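Local coordinates for protein guanine nucleotide exchange factor SRM1 (Saccharomyces cerevisiae, PDB 3OF7) that promotes the exchange of GDP for GTP on the Ran-type GTPases GSP1 and GSP2, binds chromatin, and controls RNA metabolism and nuclear transport, at residues P377-S389 and V392-G404. Numbering follows the deposited sequence.
Sequences PKFKSVAAGSHHS and VAQNGIAYSWGFG
Pro377 lies over one face of the Tyr399 ring, its CG 3.9 Å from the ring centroid, a CH-pi contact that suits the polarised methylenes of proline. The edge of Phe379 is turned toward that same face in an offset edge-to-face pair, planes at 69°, with Phe379 CE2 4.0 Å from Tyr399 CD1; Ile397 O lies at the Tyr399 edge, in plane. Phe379 CG stands anti to its carbonyl carbon (chi1 -62°), which sets the ring beside the neighbouring strand, with Val392 C and Ala393 N at its edge and Pro377 O above one face. Met463 of the C-terminal helix also touches Tyr399. Replacing Tyr399 by alanine would take away the face that Pro377 CG and the Phe379 edge share, and would probably leave a gap beside them.

The indole of Trp401 receives Ser389 CB over its six-membered ring, 3.8 Å from the centroid; serine is small enough for its CB to rest on the ring face, while its OG bonds to a water that donates to Trp401 O.

Beneath these rings run backbone bonds of an antiparallel meander. Lys380 N donates to Val392 O at 2.8 Å, and Val392 N to Ser381 O; the register slips by one between Phe379 and Ser381, a beta bulge. Phe403 N reaches His387 O at 2.8 Å, and Ser389 and Trp401 exchange a pair of bonds. Gly402 is needed where it stands, since a CB would run into His387 O.

Strands 379-384, 388-393 and 398-402 form three strands of one propeller blade, built from RCC1 repeats 6 and 7. Its chemistry implies a division of labour: main-chain bonds fix the strand register, while CH-pi and ring-edge contacts join side chains across it without any charge pairing between the segments.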
loop_
_atom_site.group_PDB
_atom_site.type_symbol
_atom_site.label_atom_id
_atom_site.label_comp_id
_atom_site.label_asym_id
_atom_site.label_seq_id
_atom_site.Cartn_x
_atom_site.Cartn_y
_atom_site.Cartn_z
ATOM N N PRO A 377 -8.402 19.159 -3.996
ATOM C CA PRO A 377 -8.025 19.078 -5.400
ATOM C C PRO A 377 -8.377 17.713 -5.994
ATOM O O PRO A 377 -8.686 16.765 -5.258
ATOM C CB PRO A 377 -6.497 19.237 -5.364
ATOM C CG PRO A 377 -6.103 18.826 -3.997
ATOM C CD PRO A 377 -7.224 19.243 -3.109
ATOM N N LYS A 378 -8.328 17.629 -7.321
ATOM C CA LYS A 378 -8.387 16.352 -8.016
ATOM C C LYS A 378 -7.098 15.584 -7.738
ATOM O O LYS A 378 -6.003 16.164 -7.777
ATOM C CB LYS A 378 -8.573 16.571 -9.522
ATOM C CG LYS A 378 -9.862 17.307 -9.891
ATOM C CD LYS A 378 -11.076 16.381 -9.852
ATOM C CE LYS A 378 -12.385 17.147 -10.070
ATOM N NZ LYS A 378 -13.497 16.244 -10.498
ATOM N N PHE A 379 -7.228 14.295 -7.426
ATOM C CA PHE A 379 -6.055 13.465 -7.130
ATOM C C PHE A 379 -5.729 12.496 -8.254
ATOM O O PHE A 379 -6.621 12.012 -8.937
ATOM C CB PHE A 379 -6.230 12.684 -5.825
ATOM C CG PHE A 379 -6.389 13.557 -4.610
ATOM C CD1 PHE A 379 -7.574 13.544 -3.882
ATOM C CD2 PHE A 379 -5.351 14.389 -4.189
ATOM C CE1 PHE A 379 -7.726 14.353 -2.739
ATOM C CE2 PHE A 379 -5.492 15.193 -3.054
ATOM C CZ PHE A 379 -6.682 15.173 -2.330
ATOM N N LYS A 380 -4.445 12.197 -8.416
ATOM C CA LYS A 380 -4.012 11.238 -9.426
ATOM C C LYS A 380 -3.518 9.901 -8.848
ATOM O O LYS A 380 -3.501 8.899 -9.550
ATOM C CB LYS A 380 -2.996 11.864 -10.398
ATOM C CG LYS A 380 -1.711 12.381 -9.759
ATOM C CD LYS A 380 -0.745 12.871 -10.836
ATOM C CE LYS A 380 0.592 13.279 -10.252
ATOM N NZ LYS A 380 1.643 13.471 -11.328
ATOM N N SER A 381 -3.113 9.894 -7.575
ATOM C CA SER A 381 -2.767 8.650 -6.873
ATOM C C SER A 381 -3.007 8.806 -5.375
ATOM O O SER A 381 -3.095 9.920 -4.865
ATOM C CB SER A 381 -1.310 8.225 -7.133
ATOM O OG SER A 381 -0.386 9.105 -6.497
ATOM N N VAL A 382 -3.115 7.682 -4.679
ATOM C CA VAL A 382 -3.411 7.683 -3.250
ATOM C C VAL A 382 -2.697 6.500 -2.589
ATOM O O VAL A 382 -2.486 5.468 -3.220
ATOM C CB VAL A 382 -4.955 7.662 -3.011
ATOM C CG1 VAL A 382 -5.605 6.391 -3.581
ATOM C CG2 VAL A 382 -5.313 7.854 -1.540
ATOM N N ALA A 383 -2.311 6.675 -1.324
ATOM C CA ALA A 383 -1.725 5.605 -0.537
ATOM C C ALA A 383 -2.268 5.703 0.881
ATOM O O ALA A 383 -2.640 6.781 1.335
ATOM C CB ALA A 383 -0.218 5.713 -0.531
ATOM N N ALA A 384 -2.296 4.573 1.574
ATOM C CA ALA A 384 -2.820 4.512 2.936
ATOM C C ALA A 384 -1.929 3.635 3.781
ATOM O O ALA A 384 -1.494 2.564 3.324
ATOM C CB ALA A 384 -4.242 3.966 2.927
ATOM N N GLY A 385 -1.643 4.098 4.996
ATOM C CA GLY A 385 -0.944 3.295 6.003
ATOM C C GLY A 385 -1.982 2.868 7.029
ATOM O O GLY A 385 -3.171 2.915 6.739
ATOM N N SER A 386 -1.558 2.471 8.228
ATOM C CA SER A 386 -2.516 1.877 9.169
ATOM C C SER A 386 -3.692 2.813 9.470
ATOM O O SER A 386 -4.865 2.402 9.379
ATOM C CB SER A 386 -1.828 1.423 10.459
ATOM O OG SER A 386 -0.954 0.344 10.181
ATOM N N HIS A 387 -3.373 4.063 9.819
ATOM C CA HIS A 387 -4.392 5.063 10.185
ATOM C C HIS A 387 -4.129 6.459 9.614
ATOM O O HIS A 387 -4.643 7.451 10.125
ATOM C CB HIS A 387 -4.577 5.103 11.710
ATOM C CG HIS A 387 -5.098 3.815 12.251
ATOM N ND1 HIS A 387 -6.444 3.531 12.321
ATOM C CD2 HIS A 387 -4.453 2.692 12.644
ATOM C CE1 HIS A 387 -6.608 2.297 12.762
ATOM N NE2 HIS A 387 -5.415 1.765 12.966
ATOM N N HIS A 388 -3.346 6.521 8.538
ATOM C CA HIS A 388 -3.109 7.778 7.834
ATOM C C HIS A 388 -3.124 7.518 6.335
ATOM O O HIS A 388 -3.117 6.365 5.888
ATOM C CB HIS A 388 -1.782 8.417 8.276
ATOM C CG HIS A 388 -0.570 7.639 7.863
ATOM N ND1 HIS A 388 0.241 8.025 6.818
ATOM C CD2 HIS A 388 -0.046 6.487 8.342
ATOM C CE1 HIS A 388 1.227 7.155 6.685
ATOM N NE2 HIS A 388 1.071 6.208 7.591
ATOM N N SER A 389 -3.174 8.594 5.562
ATOM C CA SER A 389 -3.186 8.491 4.119
ATOM C C SER A 389 -2.404 9.647 3.522
ATOM O O SER A 389 -2.200 10.677 4.170
ATOM C CB SER A 389 -4.614 8.512 3.578
ATOM O OG SER A 389 -5.458 7.609 4.283
ATOM N N VAL A 392 -1.885 12.373 -3.946
ATOM C CA VAL A 392 -1.127 13.302 -4.790
ATOM C C VAL A 392 -2.074 14.006 -5.742
ATOM O O VAL A 392 -2.761 13.356 -6.536
ATOM C CB VAL A 392 -0.023 12.586 -5.592
ATOM C CG1 VAL A 392 0.788 13.607 -6.406
ATOM C CG2 VAL A 392 0.890 11.826 -4.659
ATOM N N ALA A 393 -2.122 15.332 -5.644
ATOM C CA ALA A 393 -2.963 16.134 -6.527
ATOM C C ALA A 393 -2.460 16.036 -7.958
ATOM O O ALA A 393 -1.312 15.687 -8.191
ATOM C CB ALA A 393 -2.989 17.602 -6.070
ATOM N N GLN A 394 -3.311 16.373 -8.922
ATOM C CA GLN A 394 -2.896 16.321 -10.325
ATOM C C GLN A 394 -1.623 17.144 -10.573
ATOM O O GLN A 394 -0.783 16.752 -11.382
ATOM C CB GLN A 394 -4.036 16.754 -11.253
ATOM C CG GLN A 394 -5.174 15.733 -11.353
ATOM C CD GLN A 394 -6.317 16.195 -12.249
ATOM O OE1 GLN A 394 -6.465 17.385 -12.533
ATOM N NE2 GLN A 394 -7.135 15.248 -12.693
ATOM N N ASN A 395 -1.463 18.246 -9.836
ATOM C CA ASN A 395 -0.300 19.137 -10.007
ATOM C C ASN A 395 0.993 18.707 -9.284
ATOM O O ASN A 395 1.991 19.428 -9.316
ATOM C CB ASN A 395 -0.672 20.605 -9.701
ATOM C CG ASN A 395 -0.859 20.893 -8.205
ATOM O OD1 ASN A 395 -0.923 19.986 -7.370
ATOM N ND2 ASN A 395 -0.954 22.175 -7.868
ATOM N N GLY A 396 0.968 17.543 -8.633
ATOM C CA GLY A 396 2.176 16.972 -8.022
ATOM C C GLY A 396 2.469 17.413 -6.599
ATOM O O GLY A 396 3.595 17.271 -6.115
ATOM N N ILE A 397 1.459 17.960 -5.935
ATOM C CA ILE A 397 1.565 18.352 -4.536
ATOM C C ILE A 397 0.865 17.255 -3.734
ATOM O O ILE A 397 -0.240 16.845 -4.089
ATOM C CB ILE A 397 0.923 19.746 -4.288
ATOM C CG1 ILE A 397 1.740 20.835 -5.018
ATOM C CG2 ILE A 397 0.834 20.059 -2.785
ATOM C CD1 ILE A 397 1.262 22.263 -4.779
ATOM N N ALA A 398 1.532 16.776 -2.687
ATOM C CA ALA A 398 0.986 15.738 -1.805
ATOM C C ALA A 398 0.130 16.307 -0.667
ATOM O O ALA A 398 0.401 17.401 -0.146
ATOM C CB ALA A 398 2.115 14.861 -1.252
ATOM N N TYR A 399 -0.903 15.548 -0.292
ATOM C CA TYR A 399 -1.872 15.926 0.739
ATOM C C TYR A 399 -2.034 14.754 1.682
ATOM O O TYR A 399 -2.163 13.617 1.235
ATOM C CB TYR A 399 -3.236 16.262 0.121
ATOM C CG TYR A 399 -3.243 17.567 -0.652
ATOM C CD1 TYR A 399 -2.570 17.675 -1.868
ATOM C CD2 TYR A 399 -3.918 18.692 -0.162
ATOM C CE1 TYR A 399 -2.558 18.865 -2.582
ATOM C CE2 TYR A 399 -3.915 19.897 -0.874
ATOM C CZ TYR A 399 -3.228 19.970 -2.081
ATOM O OH TYR A 399 -3.209 21.140 -2.799
ATOM N N SER A 400 -2.048 15.027 2.978
ATOM C CA SER A 400 -2.122 13.956 3.963
ATOM C C SER A 400 -3.172 14.241 5.026
ATOM O O SER A 400 -3.596 15.389 5.217
ATOM C CB SER A 400 -0.751 13.757 4.622
ATOM O OG SER A 400 -0.347 14.943 5.287
ATOM N N TRP A 401 -3.587 13.181 5.713
ATOM C CA TRP A 401 -4.552 13.290 6.796
ATOM C C TRP A 401 -4.594 11.997 7.601
ATOM O O TRP A 401 -4.026 10.974 7.191
ATOM C CB TRP A 401 -5.951 13.627 6.267
ATOM C CG TRP A 401 -6.624 12.540 5.436
ATOM C CD1 TRP A 401 -7.598 11.673 5.855
ATOM C CD2 TRP A 401 -6.393 12.238 4.049
ATOM N NE1 TRP A 401 -7.991 10.859 4.821
ATOM C CE2 TRP A 401 -7.262 11.177 3.703
ATOM C CE3 TRP A 401 -5.527 12.756 3.070
ATOM C CZ2 TRP A 401 -7.300 10.625 2.414
ATOM C CZ3 TRP A 401 -5.561 12.206 1.787
ATOM C CH2 TRP A 401 -6.447 11.151 1.470
ATOM N N GLY A 402 -5.264 12.061 8.747
ATOM C CA GLY A 402 -5.421 10.899 9.600
ATOM C C GLY A 402 -4.667 11.029 10.908
ATOM O O GLY A 402 -4.467 12.130 11.417
ATOM N N PHE A 403 -4.276 9.882 11.449
ATOM C CA PHE A 403 -3.606 9.789 12.742
ATOM C C PHE A 403 -2.305 10.592 12.745
ATOM O O PHE A 403 -1.462 10.422 11.863
ATOM C CB PHE A 403 -3.332 8.317 13.038
ATOM C CG PHE A 403 -2.815 8.048 14.428
ATOM C CD1 PHE A 403 -1.672 7.282 14.611
ATOM C CD2 PHE A 403 -3.481 8.539 15.547
ATOM C CE1 PHE A 403 -1.191 7.005 15.905
ATOM C CE2 PHE A 403 -3.028 8.263 16.837
ATOM C CZ PHE A 403 -1.874 7.501 17.016
ATOM N N GLY A 404 -2.153 11.475 13.731
ATOM C CA GLY A 404 -1.037 12.416 13.744
ATOM C C GLY A 404 0.097 12.133 14.710
ATOM O O GLY A 404 1.178 12.710 14.587
HETATM O O HOH W 1 -6.767 12.601 -12.258
HETATM O O HOH W 2 -6.144 8.663 6.702
#